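Long-range contacts in sensor protein (Bacillus halodurans, PDB 3O5Y), which is probably a two-component sensor histidine kinase that passes phosphate from ATP to a histidine, represented in this chain by its GAF domain: residues Asn33-Leu38 and Gly52-Lys57; Ser60-Ala65 and Ile97-Ile102. All blocks are in the same frame, centred on the assembly; numbering follows the deposited sequence.

Contact 1: residues Asn33-Leu38 and Gly52-Lys57; sequences NETLKL and GSTIPK
T35 and T54 meet through their methyl groups: CG2 of T35 lies 3.8 Å from CG2 of T54, the two side chains crossing at a slant. In both residues the methyl stands anti to the backbone N, and in T35 this leaves OG1 (chi1 -57°) turned back to give a hydrogen bond to N33 O, reached from above the carbonyl plane. An alanine here is likely to cost T54 its methyl partner and N33 O the hydroxyl that ties down the turn. Two residues on, K37 lays its CG 3.8 Å from OG1 of T54 on the same face. The two segments belong to a beta hairpin of the GAF domain, in which strand 35-42 pairs antiparallel, K37 opposite T54, with the weakly bonded strand 54-55 at the sheet's margin. On the other face L36 and I55 are buried, CD1 of L36 packing 4.0 Å from CB of I55, with L29 of strand 25-32 touching both side chains. The backbones are joined by I55 N to L36 O (2.9 Å), L38 N to S53 O (3.0 Å) and G52 N to L38 O (2.8 Å). A water accepts from L36 N and donates to I55 O.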
loop_
_atom_site.group_PDB
_atom_site.type_symbol
_atom_site.label_atom_id
_atom_site.label_comp_id
_atom_site.label_asym_id
_atom_site.label_seq_id
_atom_site.Cartn_x
_atom_site.Cartn_y
_atom_site.Cartn_z
ATOM N N ASN A 33 11.526 -1.617 13.081
ATOM C CA ASN A 33 11.439 -2.147 14.453
ATOM C C ASN A 33 10.172 -2.967 14.735
ATOM O O ASN A 33 9.575 -2.854 15.818
ATOM C CB ASN A 33 11.585 -1.013 15.483
ATOM C CG ASN A 33 12.975 -0.386 15.476
ATOM O OD1 ASN A 33 13.978 -1.047 15.788
ATOM N ND2 ASN A 33 13.038 0.901 15.132
ATOM N N GLU A 34 9.774 -3.784 13.756
ATOM C CA GLU A 34 8.565 -4.621 13.846
ATOM C C GLU A 34 7.295 -3.787 14.069
ATOM O O GLU A 34 6.297 -4.283 14.602
ATOM C CB GLU A 34 8.721 -5.692 14.942
ATOM N N THR A 35 7.362 -2.522 13.645
ATOM C CA THR A 35 6.282 -1.558 13.759
ATOM C C THR A 35 5.994 -0.980 12.360
ATOM O O THR A 35 6.910 -0.504 11.674
ATOM C CB THR A 35 6.672 -0.442 14.749
ATOM O OG1 THR A 35 7.002 -1.034 16.013
ATOM C CG2 THR A 35 5.548 0.552 14.961
ATOM N N LEU A 36 4.728 -1.035 11.944
ATOM C CA LEU A 36 4.321 -0.580 10.628
ATOM C C LEU A 36 3.698 0.793 10.768
ATOM O O LEU A 36 2.733 0.965 11.514
ATOM C CB LEU A 36 3.275 -1.537 10.063
ATOM C CG LEU A 36 3.176 -1.883 8.574
ATOM C CD1 LEU A 36 1.699 -1.989 8.137
ATOM C CD2 LEU A 36 3.971 -0.984 7.645
ATOM N N LYS A 37 4.226 1.764 10.038
ATOM C CA LYS A 37 3.739 3.129 10.131
ATOM C C LYS A 37 3.352 3.704 8.771
ATOM O O LYS A 37 4.079 3.528 7.795
ATOM C CB LYS A 37 4.798 4.010 10.773
ATOM C CG LYS A 37 4.902 3.861 12.282
ATOM C CD LYS A 37 6.346 4.044 12.761
ATOM C CE LYS A 37 6.456 4.153 14.284
ATOM N NZ LYS A 37 6.685 5.558 14.714
ATOM N N LEU A 38 2.211 4.394 8.712
ATOM C CA LEU A 38 1.855 5.176 7.527
ATOM C C LEU A 38 2.966 6.192 7.277
ATOM O O LEU A 38 3.319 6.965 8.173
ATOM C CB LEU A 38 0.557 5.942 7.762
ATOM C CG LEU A 38 -0.437 6.202 6.624
ATOM C CD1 LEU A 38 -1.269 7.445 6.951
ATOM C CD2 LEU A 38 0.176 6.303 5.235
ATOM N N GLY A 52 2.645 8.842 10.143
ATOM C CA GLY A 52 3.302 8.360 11.344
ATOM C C GLY A 52 2.455 7.429 12.200
ATOM O O GLY A 52 2.969 6.841 13.144
ATOM N N SER A 53 1.165 7.283 11.890
ATOM C CA SER A 53 0.314 6.354 12.655
ATOM C C SER A 53 0.841 4.919 12.614
ATOM O O SER A 53 1.361 4.451 11.593
ATOM C CB SER A 53 -1.131 6.369 12.149
ATOM O OG SER A 53 -1.723 7.640 12.311
ATOM N N THR A 54 0.690 4.220 13.732
ATOM C CA THR A 54 1.043 2.806 13.809
ATOM C C THR A 54 -0.174 1.962 13.460
ATOM O O THR A 54 -1.278 2.232 13.917
ATOM C CB THR A 54 1.589 2.456 15.200
ATOM O OG1 THR A 54 2.828 3.144 15.388
ATOM C CG2 THR A 54 1.829 0.946 15.350
ATOM N N ILE A 55 0.035 0.972 12.604
ATOM C CA ILE A 55 -1.000 0.013 12.254
ATOM C C ILE A 55 -0.828 -1.209 13.161
ATOM O O ILE A 55 0.216 -1.868 13.122
ATOM C CB ILE A 55 -0.895 -0.402 10.773
ATOM C CG1 ILE A 55 -0.806 0.838 9.867
ATOM C CG2 ILE A 55 -2.019 -1.380 10.389
ATOM C CD1 ILE A 55 -2.020 1.805 9.902
ATOM N N PRO A 56 -1.838 -1.482 14.013
ATOM C CA PRO A 56 -1.817 -2.648 14.890
ATOM C C PRO A 56 -2.019 -3.901 14.072
ATOM O O PRO A 56 -2.621 -3.844 12.994
ATOM C CB PRO A 56 -3.034 -2.423 15.799
ATOM C CG PRO A 56 -3.940 -1.546 15.007
ATOM C CD PRO A 56 -3.027 -0.640 14.248
ATOM N N LYS A 57 -1.525 -5.022 14.587
ATOM C CA LYS A 57 -1.623 -6.296 13.903
ATOM C C LYS A 57 -3.037 -6.857 13.909
ATOM O O LYS A 57 -3.487 -7.412 12.903
ATOM C CB LYS A 57 -0.648 -7.317 14.505
ATOM C CG LYS A 57 0.821 -6.959 14.277
ATOM C CD LYS A 57 1.750 -8.133 14.531
ATOM C CE LYS A 57 3.194 -7.640 14.587
ATOM N NZ LYS A 57 4.227 -8.722 14.577
HETATM O O HOH W 1 2.734 -1.892 13.738
#

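Contact 2: residues Ser60-Ala65 and Ile97-Ile102; sequences SLYWSA and ILVIPI. With ACT (acetate ion), chain C.
V99 reaches from the strand toward the helix with both methyls: CG1 lies 3.6 Å from CD2 of Y62 and 3.8 Å from CB of A65, while CG2 meets CD1 of L61 at 3.7 Å. Its chi1 of -176° sets CG1 anti to the backbone N, facing Y62 and A65, while CG2 faces L61 and also touches the Y62 ring, which crosses V99 at about a right angle. CD1 of L61 also touches CG2 of I97 at 3.7 Å, and the P101 ring packs on A65, its CG 3.6 Å from A65 O. All six touching residues are buried, and the side chains meet through carbon atoms. One shell out, Y62 OH gives a hydrogen bond to OXT of an acetate ion (2.7 Å), probably from the crystallisation liquor, and is also hydrogen-bonded to S113 OG of strand 108-116. S60 is the N-cap residue, its OG accepting from W63 N at 3.0 Å, and the E85 carboxylate binds the backbone N atoms of L61 and Y62. The axis of helix 61-65 crosses that of strand 97-102 at -47°, with I72 of strand 72-75 touching L61 and A65, while L98 and I100 point to the opposite face and pack on helix 124-142.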
loop_
_atom_site.group_PDB
_atom_site.type_symbol
_atom_site.label_atom_id
_atom_site.label_comp_id
_atom_site.label_asym_id
_atom_site.label_seq_id
_atom_site.Cartn_x
_atom_site.Cartn_y
_atom_site.Cartn_z
ATOM N N SER A 60 -5.758 -6.646 11.007
ATOM C CA SER A 60 -5.146 -5.744 10.027
ATOM C C SER A 60 -4.931 -6.371 8.643
ATOM O O SER A 60 -4.219 -7.373 8.505
ATOM C CB SER A 60 -3.832 -5.180 10.552
ATOM O OG SER A 60 -3.084 -4.607 9.488
ATOM N N LEU A 61 -5.533 -5.765 7.619
ATOM C CA LEU A 61 -5.376 -6.259 6.242
ATOM C C LEU A 61 -3.907 -6.125 5.823
ATOM O O LEU A 61 -3.337 -7.053 5.237
ATOM C CB LEU A 61 -6.257 -5.474 5.269
ATOM C CG LEU A 61 -6.843 -6.166 4.027
ATOM C CD1 LEU A 61 -7.223 -5.153 2.963
ATOM C CD2 LEU A 61 -5.917 -7.147 3.433
ATOM N N TYR A 62 -3.304 -4.979 6.137
ATOM C CA TYR A 62 -1.912 -4.728 5.770
ATOM C C TYR A 62 -0.943 -5.757 6.402
ATOM O O TYR A 62 -0.069 -6.289 5.715
ATOM C CB TYR A 62 -1.489 -3.290 6.109
ATOM C CG TYR A 62 -2.263 -2.172 5.403
ATOM C CD1 TYR A 62 -2.102 -0.837 5.794
ATOM C CD2 TYR A 62 -3.160 -2.446 4.374
ATOM C CE1 TYR A 62 -2.789 0.188 5.159
ATOM C CE2 TYR A 62 -3.858 -1.426 3.731
ATOM C CZ TYR A 62 -3.657 -0.108 4.116
ATOM O OH TYR A 62 -4.349 0.907 3.487
ATOM N N TRP A 63 -1.105 -6.052 7.693
ATOM C CA TRP A 63 -0.272 -7.074 8.336
ATOM C C TRP A 63 -0.541 -8.463 7.791
ATOM O O TRP A 63 0.354 -9.313 7.753
ATOM C CB TRP A 63 -0.472 -7.078 9.844
ATOM C CG TRP A 63 0.412 -6.124 10.527
ATOM C CD1 TRP A 63 0.063 -4.925 11.038
ATOM C CD2 TRP A 63 1.818 -6.260 10.734
ATOM N NE1 TRP A 63 1.152 -4.305 11.600
ATOM C CE2 TRP A 63 2.249 -5.101 11.422
ATOM C CE3 TRP A 63 2.756 -7.262 10.428
ATOM C CZ2 TRP A 63 3.579 -4.908 11.816
ATOM C CZ3 TRP A 63 4.072 -7.070 10.807
ATOM C CH2 TRP A 63 4.473 -5.896 11.499
ATOM N N SER A 64 -1.771 -8.694 7.351
ATOM C CA SER A 64 -2.124 -9.976 6.789
ATOM C C SER A 64 -1.341 -10.228 5.491
ATOM O O SER A 64 -0.869 -11.339 5.251
ATOM C CB SER A 64 -3.631 -10.029 6.572
ATOM O OG SER A 64 -4.001 -11.277 6.049
ATOM N N ALA A 65 -1.178 -9.184 4.678
ATOM C CA ALA A 65 -0.389 -9.259 3.456
ATOM C C ALA A 65 1.085 -9.508 3.769
ATOM O O ALA A 65 1.732 -10.319 3.119
ATOM C CB ALA A 65 -0.546 -7.981 2.653
ATOM N N ILE A 97 -9.440 -2.092 -2.546
ATOM C CA ILE A 97 -8.064 -1.908 -2.108
ATOM C C ILE A 97 -7.176 -3.079 -2.549
ATOM O O ILE A 97 -7.565 -4.257 -2.428
ATOM C CB ILE A 97 -7.968 -1.575 -0.567
ATOM C CG1 ILE A 97 -6.627 -0.911 -0.230
ATOM C CG2 ILE A 97 -8.245 -2.791 0.325
ATOM C CD1 ILE A 97 -6.574 0.579 -0.592
ATOM N N LEU A 98 -6.016 -2.742 -3.113
ATOM C CA LEU A 98 -4.983 -3.717 -3.450
ATOM C C LEU A 98 -3.787 -3.451 -2.530
ATOM O O LEU A 98 -3.296 -2.337 -2.446
ATOM C CB LEU A 98 -4.565 -3.571 -4.911
ATOM C CG LEU A 98 -3.484 -4.540 -5.388
ATOM C CD1 LEU A 98 -4.034 -5.971 -5.353
ATOM C CD2 LEU A 98 -2.965 -4.184 -6.773
ATOM N N VAL A 99 -3.357 -4.477 -1.818
ATOM C CA VAL A 99 -2.376 -4.356 -0.769
ATOM C C VAL A 99 -1.176 -5.221 -1.180
ATOM O O VAL A 99 -1.245 -6.447 -1.236
ATOM C CB VAL A 99 -2.979 -4.809 0.608
ATOM C CG1 VAL A 99 -1.985 -4.583 1.723
ATOM C CG2 VAL A 99 -4.279 -4.062 0.913
ATOM N N ILE A 100 -0.084 -4.565 -1.522
ATOM C CA ILE A 100 1.111 -5.260 -1.910
ATOM C C ILE A 100 2.130 -5.146 -0.795
ATOM O O ILE A 100 2.588 -4.044 -0.520
ATOM C CB ILE A 100 1.721 -4.621 -3.186
ATOM C CG1 ILE A 100 0.681 -4.625 -4.311
ATOM C CG2 ILE A 100 3.040 -5.359 -3.573
ATOM C CD1 ILE A 100 1.182 -4.064 -5.645
ATOM N N PRO A 101 2.490 -6.275 -0.162
ATOM C CA PRO A 101 3.550 -6.244 0.846
ATOM C C PRO A 101 4.892 -6.019 0.150
ATOM O O PRO A 101 5.167 -6.623 -0.878
ATOM C CB PRO A 101 3.501 -7.642 1.459
ATOM C CG PRO A 101 3.010 -8.532 0.327
ATOM C CD PRO A 101 2.088 -7.654 -0.515
ATOM N N ILE A 102 5.710 -5.128 0.688
ATOM C CA ILE A 102 6.998 -4.846 0.074
ATOM C C ILE A 102 8.078 -5.595 0.831
ATOM O O ILE A 102 8.305 -5.334 2.005
ATOM C CB ILE A 102 7.288 -3.362 0.096
ATOM C CG1 ILE A 102 6.159 -2.617 -0.618
ATOM C CG2 ILE A 102 8.598 -3.083 -0.593
ATOM C CD1 ILE A 102 5.986 -1.231 -0.069
HETATM C C ACT C . -4.282 4.098 5.093
HETATM O O ACT C . -4.900 3.452 5.998
HETATM O OXT ACT C . -3.685 3.443 4.186
HETATM C CH3 ACT C . -4.275 5.592 5.132
#

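In the fold
From the N terminus the chain runs through helix 6-20 and strand 25-32 before contact 1 closes the first loop, bringing strand 35-42 together with strand 54-55 across 13 intervening residues. Contact 2 opens shortly afterwards and spans 31 residues, passing strand 72-75 and helix 86-90 before strand 96-103 comes back to helix 61-68. The two are in series and neither encloses the other. Their centres are about 12 Å apart, yet they touch directly: W63 NE1 makes a probable hydrogen bond to I55 O. Contact 1 adds an outermost strand to the antiparallel sheet; contact 2 lays a helix against a strand farther across that same sheet.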